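Local coordinates for protein peptidoglycan N-acetylglucosamine deacetylase (Bacillus cereus, PDB 5N1P) that catalyses the zinc-dependent removal of acetyl groups from N-acetylglucosamine residues of peptidoglycan, releasing acetate, at residues P12-L23 against L45-H54; P93-S102 against G117-T125. All coordinates share one frame; numbering follows the deposited sequence.

Contact 1: residues P12-L23 against L45-H54; sequences PGKYTAELLNTL and LVKRENAEGH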
loop_
_atom_site.group_PDB
_atom_site.type_symbol
_atom_site.label_atom_id
_atom_site.label_comp_id
_atom_site.label_asym_id
_atom_site.label_seq_id
_atom_site.Cartn_x
_atom_site.Cartn_y
_atom_site.Cartn_z
ATOM N N PRO A 12 4.738 -8.548 -4.144
ATOM C CA PRO A 12 5.036 -9.412 -2.991
ATOM C C PRO A 12 6.503 -9.794 -2.885
ATOM O O PRO A 12 7.318 -9.524 -3.778
ATOM C CB PRO A 12 4.190 -10.674 -3.245
ATOM C CG PRO A 12 3.212 -10.300 -4.329
ATOM C CD PRO A 12 3.901 -9.233 -5.145
ATOM N N GLY A 13 6.843 -10.435 -1.780
ATOM C CA GLY A 13 8.223 -10.812 -1.542
ATOM C C GLY A 13 8.301 -11.920 -0.521
ATOM O O GLY A 13 7.284 -12.487 -0.132
ATOM N N LYS A 14 9.515 -12.208 -0.071
ATOM C CA LYS A 14 9.759 -13.365 0.785
ATOM C C LYS A 14 9.299 -13.214 2.243
ATOM O O LYS A 14 9.425 -14.153 3.023
ATOM C CB LYS A 14 11.252 -13.711 0.757
ATOM C CG LYS A 14 12.160 -12.610 1.254
ATOM C CD LYS A 14 13.614 -13.070 1.225
ATOM C CE LYS A 14 14.566 -11.981 1.696
ATOM N NZ LYS A 14 14.569 -10.787 0.805
ATOM N N TYR A 15 8.761 -12.056 2.610
ATOM C CA TYR A 15 8.249 -11.868 3.972
ATOM C C TYR A 15 6.731 -11.744 3.972
ATOM O O TYR A 15 6.117 -11.569 5.023
ATOM C CB TYR A 15 8.861 -10.623 4.627
ATOM C CG TYR A 15 10.371 -10.602 4.603
ATOM C CD1 TYR A 15 11.105 -11.481 5.386
ATOM C CD2 TYR A 15 11.058 -9.704 3.798
ATOM C CE1 TYR A 15 12.485 -11.471 5.369
ATOM C CE2 TYR A 15 12.442 -9.679 3.777
ATOM C CZ TYR A 15 13.148 -10.572 4.558
ATOM O OH TYR A 15 14.521 -10.555 4.543
ATOM N N THR A 16 6.135 -11.812 2.788
ATOM C CA THR A 16 4.710 -11.525 2.642
ATOM C C THR A 16 3.823 -12.611 3.243
ATOM O O THR A 16 2.791 -12.314 3.848
ATOM C CB THR A 16 4.381 -11.301 1.152
ATOM O OG1 THR A 16 5.144 -10.178 0.700
ATOM C CG2 THR A 16 2.900 -11.006 0.949
ATOM N N ALA A 17 4.215 -13.871 3.094
ATOM C CA ALA A 17 3.429 -14.952 3.668
ATOM C C ALA A 17 3.367 -14.809 5.196
ATOM O O ALA A 17 2.309 -14.967 5.804
ATOM C CB ALA A 17 4.007 -16.315 3.263
ATOM N N GLU A 18 4.499 -14.483 5.812
ATOM C CA GLU A 18 4.529 -14.262 7.251
ATOM C C GLU A 18 3.637 -13.091 7.668
ATOM O O GLU A 18 2.918 -13.168 8.668
ATOM C CB GLU A 18 5.958 -14.010 7.727
ATOM C CG GLU A 18 6.045 -13.731 9.217
ATOM C CD GLU A 18 7.471 -13.662 9.706
ATOM O OE1 GLU A 18 8.384 -13.814 8.867
ATOM O OE2 GLU A 18 7.673 -13.458 10.925
ATOM N N LEU A 19 3.687 -12.008 6.901
ATOM C CA LEU A 19 2.817 -10.874 7.168
ATOM C C LEU A 19 1.343 -11.276 7.102
ATOM O O LEU A 19 0.555 -10.917 7.973
ATOM C CB LEU A 19 3.098 -9.741 6.179
ATOM C CG LEU A 19 2.153 -8.543 6.263
ATOM C CD1 LEU A 19 2.162 -7.904 7.660
ATOM C CD2 LEU A 19 2.543 -7.513 5.204
ATOM N N LEU A 20 0.976 -12.022 6.068
ATOM C CA LEU A 20 -0.402 -12.470 5.916
ATOM C C LEU A 20 -0.856 -13.311 7.097
ATOM O O LEU A 20 -1.995 -13.190 7.549
ATOM C CB LEU A 20 -0.563 -13.255 4.615
ATOM C CG LEU A 20 -0.520 -12.360 3.378
ATOM C CD1 LEU A 20 -0.425 -13.206 2.127
ATOM C CD2 LEU A 20 -1.763 -11.474 3.333
ATOM N N ASN A 21 0.037 -14.150 7.609
ATOM C CA ASN A 21 -0.291 -14.975 8.766
ATOM C C ASN A 21 -0.489 -14.109 10.004
ATOM O O ASN A 21 -1.398 -14.341 10.797
ATOM C CB ASN A 21 0.792 -16.023 8.997
ATOM C CG ASN A 21 0.857 -17.047 7.873
ATOM O OD1 ASN A 21 -0.130 -17.272 7.170
ATOM N ND2 ASN A 21 2.019 -17.665 7.696
ATOM N N THR A 22 0.345 -13.085 10.146
ATOM C CA THR A 22 0.234 -12.168 11.273
ATOM C C THR A 22 -1.089 -11.401 11.223
ATOM O O THR A 22 -1.779 -11.272 12.235
ATOM C CB THR A 22 1.428 -11.186 11.297
ATOM O OG1 THR A 22 2.635 -11.931 11.515
ATOM C CG2 THR A 22 1.264 -10.150 12.407
ATOM N N LEU A 23 -1.451 -10.912 10.038
ATOM C CA LEU A 23 -2.706 -10.189 9.869
ATOM C C LEU A 23 -3.906 -11.084 10.206
ATOM O O LEU A 23 -4.836 -10.659 10.899
ATOM C CB LEU A 23 -2.818 -9.650 8.440
ATOM C CG LEU A 23 -1.802 -8.541 8.122
ATOM C CD1 LEU A 23 -1.773 -8.240 6.628
ATOM C CD2 LEU A 23 -2.129 -7.288 8.934
ATOM N N LEU A 45 1.138 -15.581 -3.975
ATOM C CA LEU A 45 0.990 -14.626 -2.876
ATOM C C LEU A 45 -0.052 -13.568 -3.226
ATOM O O LEU A 45 -0.781 -13.081 -2.355
ATOM C CB LEU A 45 2.326 -13.963 -2.542
ATOM C CG LEU A 45 3.301 -14.896 -1.826
ATOM C CD1 LEU A 45 4.655 -14.229 -1.652
ATOM C CD2 LEU A 45 2.725 -15.323 -0.478
ATOM N N VAL A 46 -0.104 -13.192 -4.499
ATOM C CA VAL A 46 -1.139 -12.282 -4.961
ATOM C C VAL A 46 -2.510 -12.898 -4.711
ATOM O O VAL A 46 -3.424 -12.243 -4.211
ATOM C CB VAL A 46 -0.987 -11.950 -6.464
ATOM C CG1 VAL A 46 -2.110 -11.028 -6.914
ATOM C CG2 VAL A 46 0.386 -11.341 -6.757
ATOM N N LYS A 47 -2.641 -14.176 -5.052
ATOM C CA LYS A 47 -3.902 -14.889 -4.856
ATOM C C LYS A 47 -4.278 -14.915 -3.384
ATOM O O LYS A 47 -5.424 -14.648 -3.004
ATOM C CB LYS A 47 -3.802 -16.312 -5.394
ATOM C CG LYS A 47 -5.123 -17.052 -5.371
ATOM C CD LYS A 47 -5.008 -18.396 -6.080
ATOM C CE LYS A 47 -4.710 -18.199 -7.558
ATOM N NZ LYS A 47 -5.593 -19.042 -8.422
ATOM N N ARG A 48 -3.299 -15.210 -2.548
ATOM C CA ARG A 48 -3.556 -15.315 -1.133
ATOM C C ARG A 48 -3.946 -13.960 -0.505
ATOM O O ARG A 48 -4.857 -13.887 0.327
ATOM C CB ARG A 48 -2.330 -15.914 -0.450
ATOM C CG ARG A 48 -2.660 -16.518 0.853
ATOM C CD ARG A 48 -1.449 -16.982 1.612
ATOM N NE ARG A 48 -1.779 -16.773 3.004
ATOM C CZ ARG A 48 -0.918 -16.785 4.004
ATOM N NH1 ARG A 48 0.363 -17.053 3.786
ATOM N NH2 ARG A 48 -1.360 -16.535 5.222
ATOM N N GLU A 49 -3.269 -12.887 -0.908
ATOM C CA GLU A 49 -3.621 -11.548 -0.426
ATOM C C GLU A 49 -5.094 -11.258 -0.676
ATOM O O GLU A 49 -5.829 -10.871 0.240
ATOM C CB GLU A 49 -2.750 -10.480 -1.101
ATOM C CG GLU A 49 -1.330 -10.448 -0.538
ATOM C CD GLU A 49 -0.378 -9.544 -1.311
ATOM O OE1 GLU A 49 -0.821 -8.815 -2.226
ATOM O OE2 GLU A 49 0.828 -9.573 -0.982
ATOM N N ASN A 50 -5.524 -11.470 -1.919
ATOM C CA ASN A 50 -6.887 -11.187 -2.306
ATOM C C ASN A 50 -7.897 -12.138 -1.647
ATOM O O ASN A 50 -8.971 -11.711 -1.227
ATOM C CB ASN A 50 -7.004 -11.249 -3.831
ATOM C CG ASN A 50 -8.416 -11.064 -4.303
ATOM O OD1 ASN A 50 -9.059 -12.018 -4.764
ATOM N ND2 ASN A 50 -8.923 -9.852 -4.171
ATOM N N ALA A 51 -7.534 -13.413 -1.537
ATOM C CA ALA A 51 -8.423 -14.420 -0.963
ATOM C C ALA A 51 -8.667 -14.219 0.522
ATOM O O ALA A 51 -9.710 -14.630 1.043
ATOM C CB ALA A 51 -7.858 -15.814 -1.199
ATOM N N GLU A 52 -7.712 -13.597 1.201
ATOM C CA GLU A 52 -7.801 -13.462 2.652
ATOM C C GLU A 52 -8.332 -12.097 3.066
ATOM O O GLU A 52 -8.184 -11.686 4.214
ATOM C CB GLU A 52 -6.436 -13.766 3.287
ATOM C CG GLU A 52 -6.048 -15.221 2.983
ATOM C CD GLU A 52 -4.765 -15.694 3.639
ATOM O OE1 GLU A 52 -4.138 -14.922 4.382
ATOM O OE2 GLU A 52 -4.392 -16.864 3.410
ATOM N N GLY A 53 -8.981 -11.417 2.125
ATOM C CA GLY A 53 -9.755 -10.233 2.440
ATOM C C GLY A 53 -9.029 -8.918 2.276
ATOM O O GLY A 53 -9.567 -7.858 2.598
ATOM N N HIS A 54 -7.798 -8.968 1.782
ATOM C CA HIS A 54 -7.034 -7.743 1.633
ATOM C C HIS A 54 -7.259 -7.141 0.270
ATOM O O HIS A 54 -7.621 -7.836 -0.674
ATOM C CB HIS A 54 -5.545 -8.016 1.853
ATOM C CG HIS A 54 -5.283 -8.783 3.107
ATOM N ND1 HIS A 54 -5.461 -8.238 4.358
ATOM C CD2 HIS A 54 -4.904 -10.068 3.295
ATOM C CE1 HIS A 54 -5.177 -9.155 5.274
ATOM N NE2 HIS A 54 -4.844 -10.271 4.654
HETATM O O HOH W 1 -4.235 -12.779 5.871
#

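Contact 2: residues P93-S102 against G117-T125; sequences PKLTRPPYGS and GGFKVWDWT. With 8GK (~{N}-oxidanylnaphthalene-1-carboxamide), chain E.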
loop_
_atom_site.group_PDB
_atom_site.type_symbol
_atom_site.label_atom_id
_atom_site.label_comp_id
_atom_site.label_asym_id
_atom_site.label_seq_id
_atom_site.Cartn_x
_atom_site.Cartn_y
_atom_site.Cartn_z
ATOM N N PRO A 93 -8.176 -4.278 -10.393
ATOM C CA PRO A 93 -8.224 -3.254 -9.339
ATOM C C PRO A 93 -8.192 -1.855 -9.905
ATOM O O PRO A 93 -7.584 -1.664 -10.960
ATOM C CB PRO A 93 -6.955 -3.511 -8.539
ATOM C CG PRO A 93 -6.564 -4.945 -8.887
ATOM C CD PRO A 93 -6.954 -5.099 -10.308
ATOM N N LYS A 94 -8.788 -0.899 -9.193
ATOM C CA LYS A 94 -8.778 0.493 -9.644
ATOM C C LYS A 94 -7.792 1.373 -8.876
ATOM O O LYS A 94 -7.407 2.422 -9.370
ATOM C CB LYS A 94 -10.176 1.106 -9.538
ATOM C CG LYS A 94 -11.218 0.429 -10.441
ATOM C CD LYS A 94 -10.726 0.335 -11.884
ATOM C CE LYS A 94 -11.762 -0.311 -12.821
ATOM N NZ LYS A 94 -11.826 -1.799 -12.694
ATOM N N LEU A 95 -7.389 0.962 -7.672
ATOM C CA LEU A 95 -6.562 1.839 -6.839
ATOM C C LEU A 95 -5.075 1.676 -7.117
ATOM O O LEU A 95 -4.544 0.564 -7.151
ATOM C CB LEU A 95 -6.847 1.586 -5.355
ATOM C CG LEU A 95 -6.183 2.572 -4.387
ATOM C CD1 LEU A 95 -6.731 3.993 -4.587
ATOM C CD2 LEU A 95 -6.397 2.076 -2.958
ATOM N N THR A 96 -4.404 2.806 -7.315
ATOM C CA THR A 96 -2.972 2.847 -7.520
ATOM C C THR A 96 -2.315 3.629 -6.380
ATOM O O THR A 96 -2.929 4.502 -5.776
ATOM C CB THR A 96 -2.600 3.518 -8.862
ATOM O OG1 THR A 96 -2.870 4.931 -8.786
ATOM C CG2 THR A 96 -3.415 2.919 -9.988
ATOM N N ARG A 97 -1.076 3.268 -6.094
ATOM C CA ARG A 97 -0.226 3.989 -5.136
ATOM C C ARG A 97 0.997 4.466 -5.914
ATOM O O ARG A 97 1.742 3.660 -6.464
ATOM C CB ARG A 97 0.136 3.057 -3.972
ATOM C CG ARG A 97 1.416 3.329 -3.192
ATOM C CD ARG A 97 1.310 4.479 -2.197
ATOM N NE ARG A 97 0.183 4.496 -1.267
ATOM C CZ ARG A 97 0.115 3.829 -0.113
ATOM N NH1 ARG A 97 1.067 2.966 0.229
ATOM N NH2 ARG A 97 -0.943 3.983 0.684
ATOM N N PRO A 98 1.190 5.792 -6.009
ATOM C CA PRO A 98 2.314 6.269 -6.829
ATOM C C PRO A 98 3.663 5.984 -6.192
ATOM O O PRO A 98 3.880 6.317 -5.028
ATOM C CB PRO A 98 2.103 7.795 -6.908
ATOM C CG PRO A 98 0.707 8.034 -6.432
ATOM C CD PRO A 98 0.348 6.893 -5.504
ATOM N N PRO A 99 4.580 5.383 -6.956
ATOM C CA PRO A 99 5.950 5.364 -6.457
ATOM C C PRO A 99 6.427 6.789 -6.145
ATOM O O PRO A 99 6.206 7.698 -6.940
ATOM C CB PRO A 99 6.726 4.751 -7.618
ATOM C CG PRO A 99 5.734 3.837 -8.277
ATOM C CD PRO A 99 4.416 4.567 -8.171
ATOM N N TYR A 100 7.053 6.964 -4.984
ATOM C CA TYR A 100 7.561 8.257 -4.505
ATOM C C TYR A 100 6.442 9.238 -4.148
ATOM O O TYR A 100 6.706 10.413 -3.859
ATOM C CB TYR A 100 8.531 8.888 -5.524
ATOM C CG TYR A 100 9.573 7.891 -5.963
ATOM C CD1 TYR A 100 10.608 7.506 -5.106
ATOM C CD2 TYR A 100 9.496 7.291 -7.205
ATOM C CE1 TYR A 100 11.546 6.562 -5.502
ATOM C CE2 TYR A 100 10.422 6.348 -7.601
ATOM C CZ TYR A 100 11.441 5.986 -6.746
ATOM O OH TYR A 100 12.348 5.030 -7.154
ATOM N N GLY A 101 5.204 8.754 -4.123
ATOM C CA GLY A 101 4.067 9.614 -3.804
ATOM C C GLY A 101 3.648 10.463 -4.997
ATOM O O GLY A 101 4.397 10.600 -5.954
ATOM N N SER A 102 2.458 11.051 -4.937
ATOM C CA SER A 102 1.927 11.790 -6.091
ATOM C C SER A 102 2.507 13.181 -6.293
ATOM O O SER A 102 2.333 13.761 -7.366
ATOM C CB SER A 102 0.404 11.923 -5.988
ATOM O OG SER A 102 0.038 12.723 -4.879
ATOM N N GLY A 117 -8.793 7.131 -17.122
ATOM C CA GLY A 117 -8.507 5.712 -17.202
ATOM C C GLY A 117 -9.259 4.875 -16.186
ATOM O O GLY A 117 -9.139 3.654 -16.184
ATOM N N GLY A 118 -10.029 5.526 -15.321
ATOM C CA GLY A 118 -10.851 4.827 -14.346
ATOM C C GLY A 118 -10.088 4.442 -13.091
ATOM O O GLY A 118 -10.539 3.594 -12.318
ATOM N N PHE A 119 -8.936 5.069 -12.885
ATOM C CA PHE A 119 -8.096 4.745 -11.732
ATOM C C PHE A 119 -8.316 5.713 -10.581
ATOM O O PHE A 119 -8.773 6.845 -10.783
ATOM C CB PHE A 119 -6.611 4.771 -12.116
ATOM C CG PHE A 119 -6.223 3.702 -13.071
ATOM C CD1 PHE A 119 -5.994 2.413 -12.620
ATOM C CD2 PHE A 119 -6.106 3.967 -14.422
ATOM C CE1 PHE A 119 -5.640 1.407 -13.501
ATOM C CE2 PHE A 119 -5.757 2.960 -15.301
ATOM C CZ PHE A 119 -5.524 1.683 -14.832
ATOM N N LYS A 120 -7.976 5.263 -9.380
ATOM C CA LYS A 120 -7.861 6.126 -8.215
ATOM C C LYS A 120 -6.411 6.136 -7.728
ATOM O O LYS A 120 -5.605 5.284 -8.125
ATOM C CB LYS A 120 -8.789 5.668 -7.076
ATOM C CG LYS A 120 -10.279 5.638 -7.413
ATOM C CD LYS A 120 -10.843 7.031 -7.661
ATOM C CE LYS A 120 -12.350 6.955 -7.898
ATOM N NZ LYS A 120 -12.926 8.286 -8.229
ATOM N N VAL A 121 -6.086 7.104 -6.874
ATOM C CA VAL A 121 -4.740 7.264 -6.353
ATOM C C VAL A 121 -4.792 7.447 -4.846
ATOM O O VAL A 121 -5.478 8.349 -4.356
ATOM C CB VAL A 121 -4.024 8.504 -6.961
ATOM C CG1 VAL A 121 -2.758 8.829 -6.168
ATOM C CG2 VAL A 121 -3.707 8.287 -8.426
ATOM N N TRP A 122 -4.062 6.610 -4.113
ATOM C CA TRP A 122 -3.899 6.815 -2.679
ATOM C C TRP A 122 -2.440 7.063 -2.347
ATOM O O TRP A 122 -1.559 6.258 -2.717
ATOM C CB TRP A 122 -4.398 5.615 -1.866
ATOM C CG TRP A 122 -5.751 5.805 -1.256
ATOM C CD1 TRP A 122 -6.715 6.703 -1.648
ATOM C CD2 TRP A 122 -6.273 5.126 -0.109
ATOM N NE1 TRP A 122 -7.819 6.593 -0.824
ATOM C CE2 TRP A 122 -7.562 5.641 0.136
ATOM C CE3 TRP A 122 -5.774 4.124 0.735
ATOM C CZ2 TRP A 122 -8.361 5.199 1.189
ATOM C CZ3 TRP A 122 -6.573 3.682 1.781
ATOM C CH2 TRP A 122 -7.850 4.225 1.996
ATOM N N ASP A 123 -2.186 8.182 -1.671
ATOM C CA ASP A 123 -0.917 8.388 -1.003
ATOM C C ASP A 123 -1.089 7.844 0.421
ATOM O O ASP A 123 -1.617 6.746 0.590
ATOM C CB ASP A 123 -0.513 9.871 -1.028
ATOM C CG ASP A 123 -0.183 10.358 -2.433
ATOM O OD1 ASP A 123 0.699 9.756 -3.077
ATOM O OD2 ASP A 123 -0.799 11.345 -2.912
ATOM N N TRP A 124 -0.664 8.588 1.437
ATOM C CA TRP A 124 -0.759 8.073 2.799
ATOM C C TRP A 124 -0.864 9.227 3.771
ATOM O O TRP A 124 -0.645 10.367 3.370
ATOM C CB TRP A 124 0.457 7.197 3.129
ATOM C CG TRP A 124 1.748 7.889 2.849
ATOM C CD1 TRP A 124 2.467 8.669 3.720
ATOM C CD2 TRP A 124 2.478 7.895 1.614
ATOM N NE1 TRP A 124 3.594 9.150 3.105
ATOM C CE2 TRP A 124 3.624 8.696 1.810
ATOM C CE3 TRP A 124 2.266 7.307 0.357
ATOM C CZ2 TRP A 124 4.564 8.926 0.802
ATOM C CZ3 TRP A 124 3.194 7.536 -0.644
ATOM C CH2 TRP A 124 4.334 8.338 -0.410
ATOM N N THR A 125 -1.208 8.937 5.027
ATOM C CA THR A 125 -1.253 9.986 6.059
ATOM C C THR A 125 -0.181 9.797 7.117
ATOM O O THR A 125 0.164 10.750 7.843
ATOM C CB THR A 125 -2.621 10.051 6.770
ATOM O OG1 THR A 125 -2.853 8.848 7.510
ATOM C CG2 THR A 125 -3.750 10.268 5.770
HETATM C C1 8GK E . 7.209 4.571 -2.327
HETATM C C2 8GK E . 7.881 5.821 -1.864
HETATM C C3 8GK E . 9.260 5.910 -1.987
HETATM C C4 8GK E . 9.914 7.068 -1.583
HETATM C C5 8GK E . 9.189 8.143 -1.066
HETATM C C6 8GK E . 7.806 8.052 -0.947
HETATM C C7 8GK E . 7.153 6.889 -1.352
HETATM C C8 8GK E . 11.295 7.140 -1.705
HETATM C C9 8GK E . 12.023 6.071 -2.219
HETATM C C10 8GK E . 11.367 4.913 -2.620
HETATM C C11 8GK E . 9.985 4.840 -2.504
HETATM O O12 8GK E . 7.224 4.355 -3.522
HETATM N N13 8GK E . 6.651 3.714 -1.474
HETATM O O14 8GK E . 6.700 2.362 -1.811
#

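Contact 1: residues P12-L23 against L45-H54
Leu20 is the main bump of this contact, set into a hollow between Arg48, Glu49 and His54. Two neighbouring helices of the distorted beta/alpha barrel of the NodB-homology (CE4) deacetylases pack side by side here. Their segments 16-23 and 45-51 run nearly parallel, 13° apart, with axes 10.7 Å from each other. Leu20 fills the hollow with three atoms. CB lies over one face of the Arg48 guanidinium, CD1 meets CG of Glu49, and CD2 reaches CD2 of His54 at 3.4 Å. Leu23 CD1 touches His54 CE1. At the other end Leu45 is the bump. Its CB rests on Pro12 CB at 3.8 Å, and its two methyls part, CD1 to the Gly13 carbonyl and CD2 to Ala17 CB. Pro12 CG leans on Val46 CG2. Thr16 turns CG2, anti to its own N, onto OE2 of Glu49, while OG1 accepts from Gly13 N and bonds to Asp164. Polar groups line one side of the contact. Arg48 NE binds Glu52 OE2 at 2.6 Å in a salt bridge, which helps fix the guanidinium. NH2 points to Asn21 OD1 near the guanidinium plane, a bond modelled so short that its length is doubtful. A Schellman motif with Gly53 at C-prime ends the second helix. One water donates to Leu20 O at 2.8 Å and to Glu52 OE1 at 2.6 Å, and lies 2.9 Å from His54 NE2 in the ring plane.

Contact 2: residues P93-S102 against G117-T125
Leu95 and Thr96 pair in parallel with Lys120 and Val121, the two short strands of a beta-alpha-beta unit whose connection is helix 108-116. Three backbone hydrogen bonds join the strands. Lys120 N donates to Lys94 O, Thr96 N to Lys120 O, and Trp122 N to Thr96 O. Lys120 O also takes Thr96 OG1 at 2.8 Å; this hydroxyl sits between the backbone N and carbonyl carbon (chi1 71°) and also bonds to Tyr74. Apolar packing flanks the pair. Leu95 places CD1 on Lys120 CB and CD2 over one face of the Trp122 ring. Thr96 CG2 meets Phe119 CD1, and Val121 CG1 touches Pro98 CG at 3.6 Å. Polar side chains hold the following loops. Bends at chi2 (77°) and chi3 (50°) fold the Arg97 chain back, and NE donates in the guanidinium plane to Trp122 O at 2.9 Å. NH2 gives a weak bond to Asp123 O, and Trp124 CE3 stands over one guanidinium face. Asp123 grips Ser102 with both oxygens on their syn sides: OD1 takes the backbone N, and OD2 takes OG at 2.5 Å. In the inhibitor pocket Tyr100 N donates to O12 of the hydroxamate at 3.0 Å, and Trp124 CH2 approaches naphthalene C7 to 3.3 Å. Arg97 NH1 forms a salt bridge with Asp9, the inferred proton acceptor, so the carbonyls that hold Arg97 probably help to orient that carboxylate.

Overall arrangement
Contact 1 and contact 2 lie on opposite sides of the chain's centre, with their own centres 20 Å apart. Their nearest atoms stay about 7 Å from each other, so they do not touch. Residues 12-23 and 45-54 join two helices in a buried contact centred about 13 Å from the centre of the chain. Residues 93-102 and 117-125 form part of the active-site wall. The zinc site of Asp10, His59 and His63 lies nearer contact 2. The Pro12 side chain is about 12 Å from the zinc ion and about 8 Å from the Asp10 side chain. The Arg97 side chain is about 6 Å from the zinc ion, and Arg97 O bonds to His59. Contact 2 touches the inhibitor directly, whereas the Pro12 side chain is about 12 Å from it.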